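Local coordinates for virulence protein vsdE (Salmonella enterica, PDB 5LQ6), which acts as a cysteine hydrolase, a Salmonella effector that suppresses host immune responses and contributes to bacterial virulence, at residues D130-E135 / V181-S186; K134-R139 / F167-I172; V171-E174 / K178-V181. The protein carries 4 engineered substitutions. One frame throughout, in Å; residues are numbered along the deposited sequence. Where two conformers were deposited one is given.

Contact 1: residues D130-E135 / V181-S186; sequences DEVEKE and VQFIDS
V132 and E133, neighbours on helix 129-143, meet V181 and F183, two residues apart on one face of strand 180-184, an outer strand of the four-stranded antiparallel sheet. The arrangement is a helix packed across one face of that sheet, here over its outer strand, in a family assigned to peptidase clan CA. The axes of segments 130-135 and 181-184 come within 9.6 Å, with their N-to-C directions 126° apart; within this helical segment V132 and E133 make the contact.

The apolar part lies inward. V132 holds CG1 anti to its backbone N (chi1 170°), which brings that methyl to the edge of the F183 ring, near its plane, 4.0 Å from F183 CE1. One face of the same ring is covered by V181 CG1, which stands over the centre of the ring, so strand and helix share the phenyl group. L196 of helix 196-200 also touches F183 and E133, and I129 adds to the packing around the ring.

The polar part runs through E133. Its aliphatic stem crosses V181, E133 CG lying 3.8 Å from V181 CG2, while the extended chain carries the carboxylate past the valine to its backbone. There OE2 accepts hydrogen bonds from two waters, which link it to the strand backbone.

Past the touching residues, D185 OD2 bonds H165 NE2, consistent with a Cys-His-Asp triad completed by C76.

The two water bridges end on the same residue: one water, 2.7 Å from E133 OE2, accepts from V181 N, and the other donates to V181 O at 2.9 Å.

Contact 2: residues K134-R139 / F167-I172; sequences KEILNR and FNAVVI
R139 N bonds E135 O at 2.9 Å, closing the helical turn from which I136 reaches A169 and V171 of strand 163-172. The same two helix residues are joined again through their side chains: R139 NE donates to E135 OE2 at 3.0 Å in a nearly straight salt bridge (165° at the hydrogen). The carboxylate oxygen is met on its anti side, and the glutamate sits at the edge of the guanidinium. This pair stays on the helix, while R139 leans on F148 of strand 147-157.

I136 alone makes the close contacts with the strand, using both of its branches. CG2, set anti to the backbone N, slides past V171 and lies 3.6 Å from V171 CG2. The other branch is turned away from the carbonyl carbon (chi1 -76°) and runs on extended, so that CD1 ends 3.7 Å from A169 CB.

A169 and V171 alternate with V170, which faces the other side of the sheet and touches L58 of helix 55-65; the sheet is thus packed between helices. F148 and I150 of the adjoining strand, with V181 of the outer one, also touch I136, seating the isoleucine across three strands.

Between these two segments only methyl groups come close. The attraction between them is therefore probably hydrophobic and dispersive, with little directional preference; the charged pair stays within the helix.

Contact 3: residues V171-E174 / K178-V181; sequences VISE and KPYV. Engineered in segment 171-174: S173 (natural residue Cys).
I172 and Y180 form the tight part of this contact, bonded twice through their backbones and packed through their side chains. I172 N donates to Y180 O at 2.8 Å, nearly straight, and Y180 N returns a bond to I172 O at 3.1 Å. Y180 CG lies between its backbone N and carbonyl carbon (chi1 64°), which lays the ring across the isoleucine: I172 CB stands over one face, 4.0 Å from the centroid of the Y180 ring, in a CH-pi contact offset toward the rim. I172 CD1 reaches to 3.5 Å from Y180 OH. This is the loop end of the beta hairpin of strands 163-172 and 180-184; I172 and Y180 are its hydrogen-bonded pair, V171 and V181 the non-hydrogen-bonded pair next along, away from the turn. On the face of the two valines, V171 CG1 packs 3.7 Å from P179 CB, and Y140 of helix 129-143 touches both residues.

Toward the turn the packing gives way to polar links. Y180 OH donates to E174 OE2 at 2.7 Å, coming from above the carboxylate plane, which stands 82° to the ring; the other oxygen, OE1, pairs with K177. The engineered S173 rests its OG beside P179 CG and bonds Y140 OH. Where the strands part, one water bridges the backbones, donating to I172 O and K178 O and accepting from E174 N.

How the contacts relate
Of the elements involved, helix 129-143 comes first and supplies one side of contacts 1 and 2, which share K134 and E135. Contact 2 closes a loop of 27 residues by setting the helix on strand 163-172. Contact 3 then turns the chain back across three residues, making the hairpin with strand 180-184. Contact 1 closes the longest loop, 45 residues; it spans those of contacts 2 and 3 and meets contact 3 at V181, while contacts 2 and 3 overlap at V171 and I172. None cross. Q182 N to V170 O and I184 N to N168 O join the strands into one sheet, on one face of which the helix packs.

Contact 1: residues D130-E135 / V181-S186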
ATOM      1  N   ASP A 130      12.891   1.994  10.292  1.00 15.23           N
ATOM      2  CA  ASP A 130      12.889   3.052  11.266  1.00 16.18           C
ATOM      3  C   ASP A 130      12.881   4.419  10.632  1.00 15.29           C
ATOM      4  O   ASP A 130      12.209   5.361  11.062  1.00 17.48           O
ATOM      5  CB  ASP A 130      14.133   2.912  12.189  1.00 19.19           C
ATOM      6  CG  ASP A 130      14.295   1.505  12.710  1.00 26.40           C
ATOM      7  OD1 ASP A 130      14.779   0.583  11.921  1.00 28.20           O
ATOM      8  OD2 ASP A 130      13.857   1.332  13.856  1.00 30.74           O
ATOM      9  N   GLU A 131      13.669   4.559   9.580  1.00 14.93           N
ATOM     10  CA  GLU A 131      13.707   5.815   8.838  1.00 15.00           C
ATOM     11  C   GLU A 131      12.422   6.070   8.070  1.00 13.81           C
ATOM     12  O   GLU A 131      11.992   7.225   7.932  1.00 14.59           O
ATOM     13  CB  GLU A 131      14.920   5.791   7.969  1.00 15.56           C
ATOM     14  CG  GLU A 131      16.163   5.983   8.838  1.00 18.29           C
ATOM     15  CD  GLU A 131      17.451   5.759   8.099  1.00 20.57           C
ATOM     16  OE1 GLU A 131      17.814   4.582   7.983  1.00 20.56           O
ATOM     17  OE2 GLU A 131      18.113   6.773   7.689  1.00 20.36           O
ATOM     18  N   VAL A 132      11.821   5.011   7.537  1.00 12.00           N
ATOM     19  CA  VAL A 132      10.482   5.118   6.960  1.00 12.29           C
ATOM     20  C   VAL A 132       9.502   5.684   7.983  1.00 12.18           C
ATOM     21  O   VAL A 132       8.744   6.627   7.667  1.00 12.94           O
ATOM     22  CB  VAL A 132      10.004   3.771   6.451  1.00 11.21           C
ATOM     23  CG1 VAL A 132       8.521   3.838   6.065  1.00 11.59           C
ATOM     24  CG2 VAL A 132      10.822   3.288   5.249  1.00 12.80           C
ATOM     25  N   GLU A 133       9.501   5.134   9.190  1.00 13.05           N
ATOM     26  CA  GLU A 133       8.581   5.644  10.224  1.00 13.51           C
ATOM     27  C   GLU A 133       8.813   7.128  10.499  1.00 14.52           C
ATOM     28  O   GLU A 133       7.890   7.905  10.573  1.00 14.25           O
ATOM     29  CB  GLU A 133       8.731   4.816  11.512  1.00 15.79           C
ATOM     30  CG  GLU A 133       7.850   5.267  12.645  1.00 19.26           C
ATOM     31  CD  GLU A 133       8.196   4.616  13.974  1.00 25.64           C
ATOM     32  OE1 GLU A 133       9.388   4.595  14.343  1.00 30.55           O
ATOM     33  OE2 GLU A 133       7.278   4.100  14.634  1.00 30.93           O
ATOM     34  N   LYS A 134      10.067   7.510  10.650  1.00 14.70           N
ATOM     35  CA  LYS A 134      10.398   8.907  10.953  1.00 18.07           C
ATOM     36  C   LYS A 134       9.967   9.825   9.831  1.00 16.49           C
ATOM     37  O   LYS A 134       9.386  10.913  10.063  1.00 16.23           O
ATOM     38  CB  LYS A 134      11.932   9.024  11.149  1.00 20.10           C
ATOM     39  CG  LYS A 134      12.386  10.448  11.422  1.00 26.20           C
ATOM     40  CD  LYS A 134      13.895  10.522  11.547  1.00 31.43           C
ATOM     41  CE  LYS A 134      14.405  11.910  11.165  1.00 40.16           C
ATOM     42  NZ  LYS A 134      15.827  12.138  11.573  1.00 47.20           N
ATOM     43  N   GLU A 135      10.177   9.428   8.581  1.00 16.13           N
ATOM     44  CA  GLU A 135       9.817  10.252   7.442  1.00 16.36           C
ATOM     45  C   GLU A 135       8.306  10.450   7.377  1.00 16.34           C
ATOM     46  O   GLU A 135       7.821  11.526   7.077  1.00 15.47           O
ATOM     47  CB  GLU A 135      10.315   9.628   6.141  1.00 19.31           C
ATOM     48  CG  GLU A 135       9.873  10.262   4.837  1.00 27.17           C
ATOM     49  CD  GLU A 135      10.408  11.675   4.646  1.00 34.40           C
ATOM     50  OE1 GLU A 135      11.381  12.066   5.352  1.00 40.80           O
ATOM     51  OE2 GLU A 135       9.851  12.395   3.765  1.00 39.92           O
ATOM     52  N   VAL A 181       2.694   5.598  13.705  1.00 12.00           N
ATOM     53  CA  VAL A 181       2.597   4.879  12.428  1.00 10.90           C
ATOM     54  C   VAL A 181       2.162   3.433  12.669  1.00 11.32           C
ATOM     55  O   VAL A 181       2.781   2.723  13.441  1.00 13.65           O
ATOM     56  CB  VAL A 181       3.949   4.863  11.706  1.00 12.41           C
ATOM     57  CG1 VAL A 181       3.885   4.109  10.388  1.00 13.14           C
ATOM     58  CG2 VAL A 181       4.397   6.275  11.456  1.00 13.24           C
ATOM     59  N   GLN A 182       1.053   3.059  12.024  1.00 10.07           N
ATOM     60  CA  GLN A 182       0.655   1.683  11.950  1.00 10.98           C
ATOM     61  C   GLN A 182       1.034   1.105  10.592  1.00 10.68           C
ATOM     62  O   GLN A 182       0.440   1.474   9.581  1.00 11.23           O
ATOM     63  CB  GLN A 182      -0.821   1.524  12.207  1.00 11.92           C
ATOM     64  CG  GLN A 182      -1.325   0.097  12.177  1.00 11.68           C
ATOM     65  CD  GLN A 182      -0.751  -0.723  13.294  1.00 12.49           C
ATOM     66  OE1 GLN A 182      -1.010  -0.411  14.491  1.00 13.12           O
ATOM     67  NE2 GLN A 182       0.117  -1.679  12.979  1.00 12.58           N
ATOM     68  N   PHE A 183       1.995   0.202  10.590  1.00 11.57           N
ATOM     69  CA  PHE A 183       2.252  -0.605   9.375  1.00 11.60           C
ATOM     70  C   PHE A 183       1.151  -1.582   9.186  1.00 11.84           C
ATOM     71  O   PHE A 183       0.625  -2.164  10.155  1.00 11.71           O
ATOM     72  CB  PHE A 183       3.634  -1.219   9.444  1.00 12.09           C
ATOM     73  CG  PHE A 183       4.743  -0.198   9.367  1.00 12.72           C
ATOM     74  CD1 PHE A 183       5.019   0.434   8.194  1.00 13.05           C
ATOM     75  CD2 PHE A 183       5.512   0.145  10.483  1.00 15.44           C
ATOM     76  CE1 PHE A 183       6.047   1.379   8.071  1.00 14.38           C
ATOM     77  CE2 PHE A 183       6.519   1.083  10.359  1.00 16.12           C
ATOM     78  CZ  PHE A 183       6.786   1.692   9.165  1.00 15.07           C
ATOM     79  N   ILE A 184       0.794  -1.791   7.918  1.00 10.17           N
ATOM     80  CA  ILE A 184      -0.296  -2.690   7.527  1.00 10.77           C
ATOM     81  C   ILE A 184       0.237  -3.566   6.397  1.00 11.63           C
ATOM     82  O   ILE A 184       0.710  -3.053   5.398  1.00 12.46           O
ATOM     83  CB  ILE A 184      -1.555  -1.968   7.068  1.00 12.16           C
ATOM     84  CG1 ILE A 184      -2.008  -0.942   8.076  1.00 14.66           C
ATOM     85  CG2 ILE A 184      -2.640  -2.959   6.761  1.00 12.66           C
ATOM     86  CD1 ILE A 184      -2.833   0.148   7.462  1.00 16.81           C
ATOM     87  N   ASP A 185       0.177  -4.871   6.548  1.00 11.10           N
ATOM     88  CA  ASP A 185       0.602  -5.787   5.471  1.00 11.65           C
ATOM     89  C   ASP A 185      -0.554  -6.703   5.197  1.00 12.02           C
ATOM     90  O   ASP A 185      -0.639  -7.792   5.802  1.00 11.63           O
ATOM     91  CB  ASP A 185       1.914  -6.503   5.795  1.00 11.87           C
ATOM     92  CG  ASP A 185       2.493  -7.219   4.622  1.00 14.01           C
ATOM     93  OD1 ASP A 185       1.758  -7.456   3.650  1.00 13.56           O
ATOM     94  OD2 ASP A 185       3.706  -7.508   4.649  1.00 14.99           O
ATOM     95  N   SER A 186      -1.444  -6.326   4.271  1.00 11.65           N
ATOM     96  CA  SER A 186      -2.643  -7.103   3.988  1.00 12.04           C
ATOM     97  C   SER A 186      -2.305  -8.428   3.331  1.00 13.31           C
ATOM     98  O   SER A 186      -3.124  -9.372   3.369  1.00 14.80           O
ATOM     99  CB  SER A 186      -3.624  -6.328   3.158  1.00 13.71           C
ATOM    100  OG  SER A 186      -3.088  -6.027   1.856  1.00 13.72           O
TER
HETATM  101  O   HOH W   1       5.065   5.543  15.369  1.00 20.38           O
HETATM  102  O   HOH W   2       5.433   1.785  13.904  1.00 28.39           O

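Contact 2: residues K134-R139 / F167-I172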
ATOM      1  N   LYS A 134      10.067   7.510  10.650  1.00 14.70           N
ATOM      2  CA  LYS A 134      10.398   8.907  10.953  1.00 18.07           C
ATOM      3  C   LYS A 134       9.967   9.825   9.831  1.00 16.49           C
ATOM      4  O   LYS A 134       9.386  10.913  10.063  1.00 16.23           O
ATOM      5  CB  LYS A 134      11.932   9.024  11.149  1.00 20.10           C
ATOM      6  CG  LYS A 134      12.386  10.448  11.422  1.00 26.20           C
ATOM      7  CD  LYS A 134      13.895  10.522  11.547  1.00 31.43           C
ATOM      8  CE  LYS A 134      14.405  11.910  11.165  1.00 40.16           C
ATOM      9  NZ  LYS A 134      15.827  12.138  11.573  1.00 47.20           N
ATOM     10  N   GLU A 135      10.177   9.428   8.581  1.00 16.13           N
ATOM     11  CA  GLU A 135       9.817  10.252   7.442  1.00 16.36           C
ATOM     12  C   GLU A 135       8.306  10.450   7.377  1.00 16.34           C
ATOM     13  O   GLU A 135       7.821  11.526   7.077  1.00 15.47           O
ATOM     14  CB  GLU A 135      10.315   9.628   6.141  1.00 19.31           C
ATOM     15  CG  GLU A 135       9.873  10.262   4.837  1.00 27.17           C
ATOM     16  CD  GLU A 135      10.408  11.675   4.646  1.00 34.40           C
ATOM     17  OE1 GLU A 135      11.381  12.066   5.352  1.00 40.80           O
ATOM     18  OE2 GLU A 135       9.851  12.395   3.765  1.00 39.92           O
ATOM     19  N   ILE A 136       7.565   9.365   7.641  1.00 12.70           N
ATOM     20  CA  ILE A 136       6.124   9.435   7.615  1.00 13.04           C
ATOM     21  C   ILE A 136       5.644  10.348   8.741  1.00 14.46           C
ATOM     22  O   ILE A 136       4.732  11.181   8.501  1.00 13.34           O
ATOM     23  CB  ILE A 136       5.512   8.031   7.731  1.00 12.13           C
ATOM     24  CG1 ILE A 136       5.682   7.350   6.377  1.00 13.43           C
ATOM     25  CG2 ILE A 136       4.039   8.142   8.121  1.00 13.03           C
ATOM     26  CD1 ILE A 136       5.343   5.881   6.393  1.00 14.66           C
ATOM     27  N   LEU A 137       6.204  10.183   9.945  1.00 12.56           N
ATOM     28  CA  LEU A 137       5.801  11.107  11.044  1.00 14.87           C
ATOM     29  C   LEU A 137       6.110  12.534  10.727  1.00 15.99           C
ATOM     30  O   LEU A 137       5.350  13.439  11.096  1.00 15.52           O
ATOM     31  CB  LEU A 137       6.378  10.673  12.354  1.00 15.98           C
ATOM     32  CG  LEU A 137       5.810   9.387  12.936  1.00 17.48           C
ATOM     33  CD1 LEU A 137       6.691   8.874  14.083  1.00 20.07           C
ATOM     34  CD2 LEU A 137       4.327   9.530  13.303  1.00 19.82           C
ATOM     35  N   ASN A 138       7.202  12.771  10.032  1.00 15.59           N
ATOM     36  CA  ASN A 138       7.522  14.149   9.626  0.63 17.80           C
ATOM     37  C   ASN A 138       6.552  14.700   8.605  1.00 17.99           C
ATOM     38  O   ASN A 138       6.095  15.874   8.709  1.00 18.26           O
ATOM     39  CB  ASN A 138       8.946  14.240   9.130  0.63 20.78           C
ATOM     40  CG  ASN A 138       9.404  15.687   8.917  0.63 23.67           C
ATOM     41  OD1 ASN A 138       9.392  16.493   9.843  0.63 27.51           O
ATOM     42  ND2 ASN A 138       9.737  16.020   7.699  0.63 27.40           N
ATOM     43  N   ARG A 139       6.230  13.920   7.592  1.00 16.18           N
ATOM     44  CA  ARG A 139       5.248  14.336   6.629  1.00 16.37           C
ATOM     45  C   ARG A 139       3.886  14.617   7.302  1.00 15.58           C
ATOM     46  O   ARG A 139       3.174  15.597   6.947  1.00 17.07           O
ATOM     47  CB  ARG A 139       5.068  13.343   5.485  1.00 20.44           C
ATOM     48  CG  ARG A 139       6.258  13.206   4.568  1.00 27.73           C
ATOM     49  CD  ARG A 139       5.894  12.322   3.395  1.00 37.21           C
ATOM     50  NE  ARG A 139       7.063  11.789   2.690  1.00 46.45           N
ATOM     51  CZ  ARG A 139       7.019  11.233   1.477  1.00 45.86           C
ATOM     52  NH1 ARG A 139       5.883  11.166   0.776  1.00 44.41           N
ATOM     53  NH2 ARG A 139       8.132  10.778   0.941  1.00 52.28           N
ATOM     54  N   PHE A 167       3.712  -2.853   0.968  1.00 10.37           N
ATOM     55  CA  PHE A 167       2.791  -2.866   2.087  1.00 10.08           C
ATOM     56  C   PHE A 167       2.370  -1.422   2.371  1.00  9.80           C
ATOM     57  O   PHE A 167       2.634  -0.539   1.561  1.00 10.87           O
ATOM     58  CB  PHE A 167       3.351  -3.622   3.292  1.00 12.25           C
ATOM     59  CG  PHE A 167       4.709  -3.144   3.759  1.00 11.04           C
ATOM     60  CD1 PHE A 167       5.836  -3.521   3.083  1.00 13.55           C
ATOM     61  CD2 PHE A 167       4.836  -2.286   4.846  1.00 11.64           C
ATOM     62  CE1 PHE A 167       7.088  -3.108   3.507  1.00 13.41           C
ATOM     63  CE2 PHE A 167       6.087  -1.862   5.260  1.00 13.66           C
ATOM     64  CZ  PHE A 167       7.197  -2.252   4.576  1.00 13.02           C
ATOM     65  N   ASN A 168       1.688  -1.186   3.452  1.00 10.13           N
ATOM     66  CA  ASN A 168       1.062   0.107   3.722  1.00 11.15           C
ATOM     67  C   ASN A 168       1.444   0.664   5.073  1.00 10.42           C
ATOM     68  O   ASN A 168       1.925  -0.040   5.955  1.00 10.82           O
ATOM     69  CB  ASN A 168      -0.473   0.027   3.625  1.00 11.39           C
ATOM     70  CG  ASN A 168      -0.958  -0.423   2.258  1.00 11.53           C
ATOM     71  OD1 ASN A 168      -0.829  -1.584   1.887  1.00 12.53           O
ATOM     72  ND2 ASN A 168      -1.505   0.520   1.510  1.00 12.12           N
ATOM     73  N   ALA A 169       1.280   1.967   5.244  1.00 10.33           N
ATOM     74  CA  ALA A 169       1.513   2.594   6.534  1.00 11.48           C
ATOM     75  C   ALA A 169       0.470   3.723   6.667  1.00 12.55           C
ATOM     76  O   ALA A 169       0.257   4.502   5.724  1.00 12.45           O
ATOM     77  CB  ALA A 169       2.904   3.137   6.643  1.00 13.47           C
ATOM     78  N   VAL A 170      -0.168   3.808   7.834  1.00 11.74           N
ATOM     79  CA  VAL A 170      -1.123   4.851   8.128  1.00 13.03           C
ATOM     80  C   VAL A 170      -0.833   5.432   9.493  1.00 12.49           C
ATOM     81  O   VAL A 170      -0.591   4.703  10.445  1.00 14.63           O
ATOM     82  CB  VAL A 170      -2.566   4.346   8.066  1.00 14.77           C
ATOM     83  CG1 VAL A 170      -3.606   5.394   8.446  1.00 17.73           C
ATOM     84  CG2 VAL A 170      -2.929   3.824   6.670  1.00 15.84           C
ATOM     85  N   VAL A 171      -0.882   6.743   9.578  1.00 11.20           N
ATOM     86  CA  VAL A 171      -0.755   7.440  10.886  1.00 11.35           C
ATOM     87  C   VAL A 171      -2.095   7.438  11.583  1.00 11.08           C
ATOM     88  O   VAL A 171      -3.131   7.856  11.014  1.00 13.60           O
ATOM     89  CB  VAL A 171      -0.248   8.883  10.682  1.00 10.57           C
ATOM     90  CG1 VAL A 171      -0.185   9.617  12.012  1.00 12.13           C
ATOM     91  CG2 VAL A 171       1.085   8.916   9.974  1.00 11.90           C
ATOM     92  N   ILE A 172      -2.084   6.916  12.794  1.00 11.73           N
ATOM     93  CA  ILE A 172      -3.272   6.807  13.646  0.53 12.55           C
ATOM     94  C   ILE A 172      -3.168   7.845  14.746  1.00 12.59           C
ATOM     95  O   ILE A 172      -2.160   7.900  15.430  1.00 12.54           O
ATOM     96  CB  ILE A 172      -3.427   5.409  14.270  0.53 13.93           C
ATOM     97  CG1 ILE A 172      -3.472   4.341  13.170  0.53 14.86           C
ATOM     98  CG2 ILE A 172      -4.677   5.370  15.170  0.53 14.67           C
ATOM     99  CD1 ILE A 172      -3.670   2.927  13.683  0.53 15.40           C
TER

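Contact 3: residues V171-E174 / K178-V181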
ATOM      1  N   VAL A 171      -0.882   6.743   9.578  1.00 11.20           N
ATOM      2  CA  VAL A 171      -0.755   7.440  10.886  1.00 11.35           C
ATOM      3  C   VAL A 171      -2.095   7.438  11.583  1.00 11.08           C
ATOM      4  O   VAL A 171      -3.131   7.856  11.014  1.00 13.60           O
ATOM      5  CB  VAL A 171      -0.248   8.883  10.682  1.00 10.57           C
ATOM      6  CG1 VAL A 171      -0.185   9.617  12.012  1.00 12.13           C
ATOM      7  CG2 VAL A 171       1.085   8.916   9.974  1.00 11.90           C
ATOM      8  N   ILE A 172      -2.084   6.916  12.794  1.00 11.73           N
ATOM      9  CA  ILE A 172      -3.272   6.807  13.646  0.53 12.55           C
ATOM     10  C   ILE A 172      -3.168   7.845  14.746  1.00 12.59           C
ATOM     11  O   ILE A 172      -2.160   7.900  15.430  1.00 12.54           O
ATOM     12  CB  ILE A 172      -3.427   5.409  14.270  0.53 13.93           C
ATOM     13  CG1 ILE A 172      -3.472   4.341  13.170  0.53 14.86           C
ATOM     14  CG2 ILE A 172      -4.677   5.370  15.170  0.53 14.67           C
ATOM     15  CD1 ILE A 172      -3.670   2.927  13.683  0.53 15.40           C
ATOM     16  N   SER A 173      -4.245   8.627  14.886  1.00 14.08           N
ATOM     17  CA  SER A 173      -4.346   9.640  15.940  0.63 16.20           C
ATOM     18  C   SER A 173      -5.482   9.298  16.889  1.00 16.92           C
ATOM     19  O   SER A 173      -6.658   9.481  16.541  1.00 21.16           O
ATOM     20  CB  SER A 173      -4.546  11.008  15.281  0.63 18.36           C
ATOM     21  OG  SER A 173      -3.387  11.358  14.575  0.63 21.43           O
ATOM     22  N   GLU A 174      -5.131   8.765  18.049  1.00 15.01           N
ATOM     23  CA  GLU A 174      -6.060   8.371  19.112  1.00 16.20           C
ATOM     24  C   GLU A 174      -6.139   9.509  20.109  1.00 16.76           C
ATOM     25  O   GLU A 174      -5.231  10.281  20.273  1.00 15.94           O
ATOM     26  CB  GLU A 174      -5.585   7.067  19.800  1.00 17.41           C
ATOM     27  CG  GLU A 174      -5.748   5.827  18.900  1.00 19.44           C
ATOM     28  CD  GLU A 174      -5.049   4.550  19.406  1.00 19.74           C
ATOM     29  OE1 GLU A 174      -4.477   4.536  20.529  1.00 24.60           O
ATOM     30  OE2 GLU A 174      -5.102   3.484  18.685  1.00 22.39           O
ATOM     31  N   LYS A 178      -0.015  10.776  21.165  1.00 13.19           N
ATOM     32  CA  LYS A 178       0.802  11.171  20.046  1.00 12.97           C
ATOM     33  C   LYS A 178       0.443  10.298  18.836  1.00 12.80           C
ATOM     34  O   LYS A 178       0.222   9.109  18.956  1.00 14.07           O
ATOM     35  CB  LYS A 178       2.269  11.006  20.373  1.00 16.98           C
ATOM     36  CG  LYS A 178       2.844  12.054  21.291  1.00 23.21           C
ATOM     37  CD  LYS A 178       4.319  11.764  21.577  1.00 29.31           C
ATOM     38  CE  LYS A 178       4.896  12.680  22.650  1.00 39.12           C
ATOM     39  NZ  LYS A 178       5.196  14.004  22.057  1.00 42.02           N
ATOM     40  N   PRO A 179       0.375  10.913  17.639  1.00 13.21           N
ATOM     41  CA  PRO A 179       0.156  10.110  16.410  0.53 13.10           C
ATOM     42  C   PRO A 179       1.247   9.056  16.283  1.00 13.19           C
ATOM     43  O   PRO A 179       2.424   9.306  16.639  1.00 15.04           O
ATOM     44  CB  PRO A 179       0.257  11.153  15.305  0.53 13.77           C
ATOM     45  CG  PRO A 179      -0.250  12.442  15.955  0.53 14.38           C
ATOM     46  CD  PRO A 179       0.277  12.364  17.370  0.53 14.39           C
ATOM     47  N   TYR A 180       0.872   7.879  15.786  1.00 12.91           N
ATOM     48  CA  TYR A 180       1.828   6.828  15.581  1.00 12.49           C
ATOM     49  C   TYR A 180       1.617   6.201  14.230  1.00 10.70           C
ATOM     50  O   TYR A 180       0.520   6.237  13.665  1.00 10.27           O
ATOM     51  CB  TYR A 180       1.773   5.765  16.700  1.00 12.56           C
ATOM     52  CG  TYR A 180       0.507   4.994  16.796  1.00 12.77           C
ATOM     53  CD1 TYR A 180       0.317   3.821  16.065  1.00 14.17           C
ATOM     54  CD2 TYR A 180      -0.520   5.367  17.633  1.00 15.33           C
ATOM     55  CE1 TYR A 180      -0.834   3.095  16.134  1.00 14.68           C
ATOM     56  CE2 TYR A 180      -1.694   4.650  17.706  1.00 15.59           C
ATOM     57  CZ  TYR A 180      -1.857   3.478  17.003  1.00 15.40           C
ATOM     58  OH  TYR A 180      -3.001   2.732  17.108  1.00 18.12           O
ATOM     59  N   VAL A 181       2.694   5.598  13.705  1.00 12.00           N
ATOM     60  CA  VAL A 181       2.597   4.879  12.428  1.00 10.90           C
ATOM     61  C   VAL A 181       2.162   3.433  12.669  1.00 11.32           C
ATOM     62  O   VAL A 181       2.781   2.723  13.441  1.00 13.65           O
ATOM     63  CB  VAL A 181       3.949   4.863  11.706  1.00 12.41           C
ATOM     64  CG1 VAL A 181       3.885   4.109  10.388  1.00 13.14           C
ATOM     65  CG2 VAL A 181       4.397   6.275  11.456  1.00 13.24           C
TER
HETATM   66  O   HOH W   3      -2.379   8.078  18.380  1.00 15.46           O